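Local atomic coordinates of putative Killer protein (Pseudomonas putida, PDB entry 6F8S), a protein that probably acts as the RelE-like toxin of a HigB-type type II toxin-antitoxin system, a family whose members typically cleave mRNA on the ribosome. Residues B[31-42]-B[72-82]. Sequence-based numbering, arbitrary orientation.
Sequences IKSVAERKLAML and IRVNDQWRLCF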
loop_
_atom_site.group_PDB
_atom_site.type_symbol
_atom_site.label_atom_id
_atom_site.label_comp_id
_atom_site.label_asym_id
_atom_site.label_seq_id
_atom_site.Cartn_x
_atom_site.Cartn_y
_atom_site.Cartn_z
ATOM N N ILE B 31 25.601 7.618 3.567
ATOM C CA ILE B 31 25.369 6.549 2.588
ATOM C C ILE B 31 24.325 5.531 3.037
ATOM O O ILE B 31 23.485 5.103 2.234
ATOM C CB ILE B 31 26.664 5.793 2.234
ATOM C CG1 ILE B 31 26.358 4.619 1.297
ATOM C CG2 ILE B 31 27.391 5.317 3.492
ATOM C CD1 ILE B 31 27.547 4.160 0.476
ATOM N N LYS B 32 24.353 5.167 4.316
ATOM C CA LYS B 32 23.385 4.213 4.840
ATOM C C LYS B 32 21.956 4.770 4.692
ATOM O O LYS B 32 21.061 4.075 4.230
ATOM C CB LYS B 32 23.687 3.883 6.305
ATOM C CG LYS B 32 22.775 2.832 6.883
ATOM C CD LYS B 32 23.008 2.610 8.380
ATOM C CE LYS B 32 21.723 2.106 9.050
ATOM N NZ LYS B 32 21.348 2.855 10.286
ATOM N N SER B 33 21.769 6.034 5.062
ATOM C CA SER B 33 20.477 6.686 4.975
ATOM C C SER B 33 19.947 6.729 3.552
ATOM O O SER B 33 18.762 6.496 3.321
ATOM C CB SER B 33 20.559 8.106 5.533
ATOM O OG SER B 33 20.269 8.096 6.920
ATOM N N VAL B 34 20.831 7.026 2.602
ATOM C CA VAL B 34 20.476 7.052 1.189
ATOM C C VAL B 34 20.076 5.646 0.727
ATOM O O VAL B 34 19.072 5.468 0.030
ATOM C CB VAL B 34 21.649 7.596 0.332
ATOM C CG1 VAL B 34 21.378 7.409 -1.173
ATOM C CG2 VAL B 34 21.901 9.060 0.660
ATOM N N ALA B 35 20.847 4.649 1.143
ATOM C CA ALA B 35 20.550 3.255 0.823
ATOM C C ALA B 35 19.183 2.856 1.332
ATOM O O ALA B 35 18.445 2.136 0.673
ATOM C CB ALA B 35 21.615 2.333 1.423
ATOM N N GLU B 36 18.869 3.306 2.534
ATOM C CA GLU B 36 17.611 2.969 3.162
ATOM C C GLU B 36 16.458 3.523 2.384
ATOM O O GLU B 36 15.407 2.923 2.305
ATOM C CB GLU B 36 17.579 3.511 4.573
ATOM C CG GLU B 36 18.519 2.739 5.469
ATOM C CD GLU B 36 18.591 3.303 6.859
ATOM O OE1 GLU B 36 18.649 4.557 6.978
ATOM O OE2 GLU B 36 18.588 2.499 7.811
ATOM N N ARG B 37 16.691 4.700 1.831
ATOM C CA ARG B 37 15.711 5.408 1.073
ATOM C C ARG B 37 15.500 4.754 -0.295
ATOM O O ARG B 37 14.357 4.643 -0.782
ATOM C CB ARG B 37 16.144 6.856 0.927
ATOM C CG ARG B 37 15.115 7.728 0.264
ATOM C CD ARG B 37 15.388 9.208 0.521
ATOM N NE ARG B 37 16.657 9.621 -0.066
ATOM C CZ ARG B 37 17.655 10.174 0.616
ATOM N NH1 ARG B 37 17.521 10.391 1.914
ATOM N NH2 ARG B 37 18.780 10.520 -0.001
ATOM N N LYS B 38 16.600 4.329 -0.918
ATOM C CA LYS B 38 16.535 3.643 -2.211
ATOM C C LYS B 38 15.795 2.320 -2.058
ATOM O O LYS B 38 14.906 1.994 -2.877
ATOM C CB LYS B 38 17.942 3.414 -2.782
ATOM C CG LYS B 38 18.750 4.683 -2.950
ATOM C CD LYS B 38 18.318 5.458 -4.163
ATOM C CE LYS B 38 18.835 6.884 -4.116
ATOM N NZ LYS B 38 18.741 7.548 -5.453
ATOM N N LEU B 39 16.144 1.566 -1.010
ATOM C CA LEU B 39 15.397 0.348 -0.704
ATOM C C LEU B 39 13.905 0.660 -0.473
ATOM O O LEU B 39 13.041 -0.079 -0.939
ATOM C CB LEU B 39 15.972 -0.370 0.505
ATOM C CG LEU B 39 17.363 -0.996 0.374
ATOM C CD1 LEU B 39 17.596 -1.877 1.585
ATOM C CD2 LEU B 39 17.505 -1.798 -0.909
ATOM N N ALA B 40 13.604 1.755 0.224
ATOM C CA ALA B 40 12.213 2.181 0.423
ATOM C C ALA B 40 11.473 2.366 -0.908
ATOM O O ALA B 40 10.362 1.884 -1.094
ATOM C CB ALA B 40 12.164 3.490 1.223
ATOM N N MET B 41 12.102 3.082 -1.831
ATOM C CA MET B 41 11.490 3.371 -3.113
ATOM C C MET B 41 11.281 2.099 -3.915
ATOM O O MET B 41 10.196 1.904 -4.481
ATOM C CB MET B 41 12.334 4.370 -3.895
ATOM C CG MET B 41 12.403 5.710 -3.214
ATOM S SD MET B 41 13.183 6.969 -4.232
ATOM C CE MET B 41 14.835 6.308 -4.376
ATOM N N LEU B 42 12.305 1.238 -3.942
ATOM C CA LEU B 42 12.223 -0.051 -4.633
ATOM C C LEU B 42 11.029 -0.863 -4.155
ATOM O O LEU B 42 10.276 -1.397 -4.965
ATOM C CB LEU B 42 13.491 -0.881 -4.424
ATOM C CG LEU B 42 14.708 -0.660 -5.311
ATOM C CD1 LEU B 42 15.763 -1.614 -4.862
ATOM C CD2 LEU B 42 14.362 -0.905 -6.756
ATOM N N ILE B 72 19.930 1.999 -10.036
ATOM C CA ILE B 72 19.760 3.348 -9.542
ATOM C C ILE B 72 20.982 3.760 -8.730
ATOM O O ILE B 72 21.612 2.941 -8.056
ATOM C CB ILE B 72 18.472 3.489 -8.710
ATOM C CG1 ILE B 72 18.455 2.493 -7.568
ATOM C CG2 ILE B 72 17.209 3.289 -9.595
ATOM C CD1 ILE B 72 17.303 2.704 -6.630
ATOM N N ARG B 73 21.339 5.033 -8.836
ATOM C CA ARG B 73 22.478 5.572 -8.119
ATOM C C ARG B 73 22.210 5.584 -6.619
ATOM O O ARG B 73 21.166 6.060 -6.186
ATOM C CB ARG B 73 22.777 6.989 -8.621
ATOM C CG ARG B 73 24.061 7.636 -8.073
ATOM C CD ARG B 73 24.416 8.893 -8.876
ATOM N NE ARG B 73 25.686 9.489 -8.474
ATOM C CZ ARG B 73 25.841 10.293 -7.424
ATOM N NH1 ARG B 73 24.802 10.595 -6.654
ATOM N NH2 ARG B 73 27.038 10.790 -7.131
ATOM N N VAL B 74 23.135 5.037 -5.835
ATOM C CA VAL B 74 23.157 5.262 -4.387
ATOM C C VAL B 74 24.153 6.395 -4.083
ATOM O O VAL B 74 23.832 7.343 -3.366
ATOM C CB VAL B 74 23.547 3.985 -3.593
ATOM C CG1 VAL B 74 23.806 4.323 -2.126
ATOM C CG2 VAL B 74 22.464 2.925 -3.701
ATOM N N ASN B 75 25.365 6.280 -4.630
ATOM C CA ASN B 75 26.276 7.417 -4.732
ATOM C C ASN B 75 27.198 7.241 -5.938
ATOM O O ASN B 75 26.915 6.425 -6.823
ATOM C CB ASN B 75 27.081 7.621 -3.434
ATOM C CG ASN B 75 27.954 6.417 -3.046
ATOM O OD1 ASN B 75 28.347 5.583 -3.869
ATOM N ND2 ASN B 75 28.272 6.344 -1.766
ATOM N N ASP B 76 28.290 8.000 -5.979
ATOM C CA ASP B 76 29.211 7.935 -7.108
ATOM C C ASP B 76 29.850 6.543 -7.259
ATOM O O ASP B 76 30.277 6.154 -8.348
ATOM C CB ASP B 76 30.304 9.005 -6.973
ATOM C CG ASP B 76 31.273 8.723 -5.824
ATOM O OD1 ASP B 76 30.868 8.068 -4.834
ATOM O OD2 ASP B 76 32.449 9.154 -5.901
ATOM N N GLN B 77 29.901 5.790 -6.164
ATOM C CA GLN B 77 30.550 4.480 -6.171
ATOM C C GLN B 77 29.532 3.337 -6.344
ATOM O O GLN B 77 29.735 2.443 -7.159
ATOM C CB GLN B 77 31.377 4.280 -4.877
ATOM C CG GLN B 77 32.164 2.974 -4.873
ATOM C CD GLN B 77 32.859 2.659 -3.548
ATOM O OE1 GLN B 77 32.772 3.425 -2.584
ATOM N NE2 GLN B 77 33.559 1.522 -3.500
ATOM N N TRP B 78 28.441 3.370 -5.579
ATOM C CA TRP B 78 27.535 2.224 -5.493
ATOM C C TRP B 78 26.217 2.438 -6.190
ATOM O O TRP B 78 25.623 3.518 -6.102
ATOM C CB TRP B 78 27.242 1.875 -4.041
ATOM C CG TRP B 78 28.423 1.399 -3.284
ATOM C CD1 TRP B 78 29.121 2.098 -2.366
ATOM C CD2 TRP B 78 29.045 0.107 -3.373
ATOM N NE1 TRP B 78 30.142 1.330 -1.869
ATOM C CE2 TRP B 78 30.119 0.103 -2.473
ATOM C CE3 TRP B 78 28.794 -1.042 -4.130
ATOM C CZ2 TRP B 78 30.952 -1.007 -2.301
ATOM C CZ3 TRP B 78 29.619 -2.146 -3.957
ATOM C CH2 TRP B 78 30.690 -2.115 -3.055
ATOM N N ARG B 79 25.759 1.377 -6.852
ATOM C CA ARG B 79 24.452 1.336 -7.477
ATOM C C ARG B 79 23.707 0.059 -7.127
ATOM O O ARG B 79 24.299 -1.018 -7.051
ATOM C CB ARG B 79 24.581 1.446 -8.991
ATOM C CG ARG B 79 24.797 2.860 -9.465
ATOM C CD ARG B 79 25.028 2.919 -10.963
ATOM N NE ARG B 79 24.794 4.279 -11.424
ATOM C CZ ARG B 79 23.638 4.712 -11.921
ATOM N NH1 ARG B 79 22.610 3.884 -12.057
ATOM N NH2 ARG B 79 23.514 5.974 -12.292
ATOM N N LEU B 80 22.395 0.190 -6.938
ATOM C CA LEU B 80 21.509 -0.965 -6.816
ATOM C C LEU B 80 21.084 -1.472 -8.188
ATOM O O LEU B 80 20.428 -0.760 -8.913
ATOM C CB LEU B 80 20.279 -0.604 -5.985
ATOM C CG LEU B 80 20.584 -0.476 -4.495
ATOM C CD1 LEU B 80 19.552 0.384 -3.802
ATOM C CD2 LEU B 80 20.659 -1.865 -3.855
ATOM N N CYS B 81 21.491 -2.690 -8.539
ATOM C CA CYS B 81 21.014 -3.385 -9.744
ATOM C C CYS B 81 19.776 -4.202 -9.398
ATOM O O CYS B 81 19.639 -4.678 -8.272
ATOM C CB CYS B 81 22.097 -4.311 -10.334
ATOM S SG CYS B 81 22.989 -3.685 -11.796
ATOM N N PHE B 82 18.882 -4.368 -10.370
ATOM C CA PHE B 82 17.665 -5.166 -10.180
ATOM C C PHE B 82 16.980 -5.477 -11.507
ATOM O O PHE B 82 17.244 -4.836 -12.538
ATOM C CB PHE B 82 16.664 -4.439 -9.272
ATOM C CG PHE B 82 16.131 -3.158 -9.874
ATOM C CD1 PHE B 82 16.787 -1.954 -9.673
ATOM C CD2 PHE B 82 14.995 -3.165 -10.661
ATOM C CE1 PHE B 82 16.303 -0.774 -10.246
ATOM C CE2 PHE B 82 14.516 -1.995 -11.231
ATOM C CZ PHE B 82 15.175 -0.799 -11.020
#
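L42 lays its CD2 methyl over one face of the F82 ring, a CH-pi contact 4.1 Å from the ring centroid and 16° off the normal, displaced toward the CD1-CE1 side. L51 of helix 49-52 also touches both residues. At the far end of the contact, CD1 of I31 approaches the W78 ring obliquely, 3.8 Å from CD1 of the indole, while CG of Q77 lies over one ring face near its rim. The same I31 methyl packs against the side-chain ND2 of N75. N75 is held from its other branch: OD1 accepts the backbone N of W78 at 2.8 Å, nearly in line with its C=O, and the N of Q77 from above the carbonyl plane; the Q77 bond makes an Asx turn, the two together an Asx motif, in the loop between the strands. Between these ends, K38 bends at chi2 (-77°), running its chain past I72 and V74 to bring NZ to R73 O at 2.9 Å. NZ also bonds N57 and forms a salt bridge to an acidic side chain of another protein's chain, so the buried ammonium has several polar partners. K38 CB lies 3.6 Å from L80 CD1, which also meets L39 and L42. V34 and V74 run alongside in opposite senses, CG1 to CG1 4.0 Å, with V34 CG1 also 3.3 Å from V74 O. Segment 31-42 of helix 31-44 thus packs on the hairpin of strands 69-73 and 79-85, its axis 23° from parallel to strand segment 79-82, while R37 and E36 make salt bridges to the other protein: helix-on-antiparallel-sheet packing consistent with the RelE-like toxin fold.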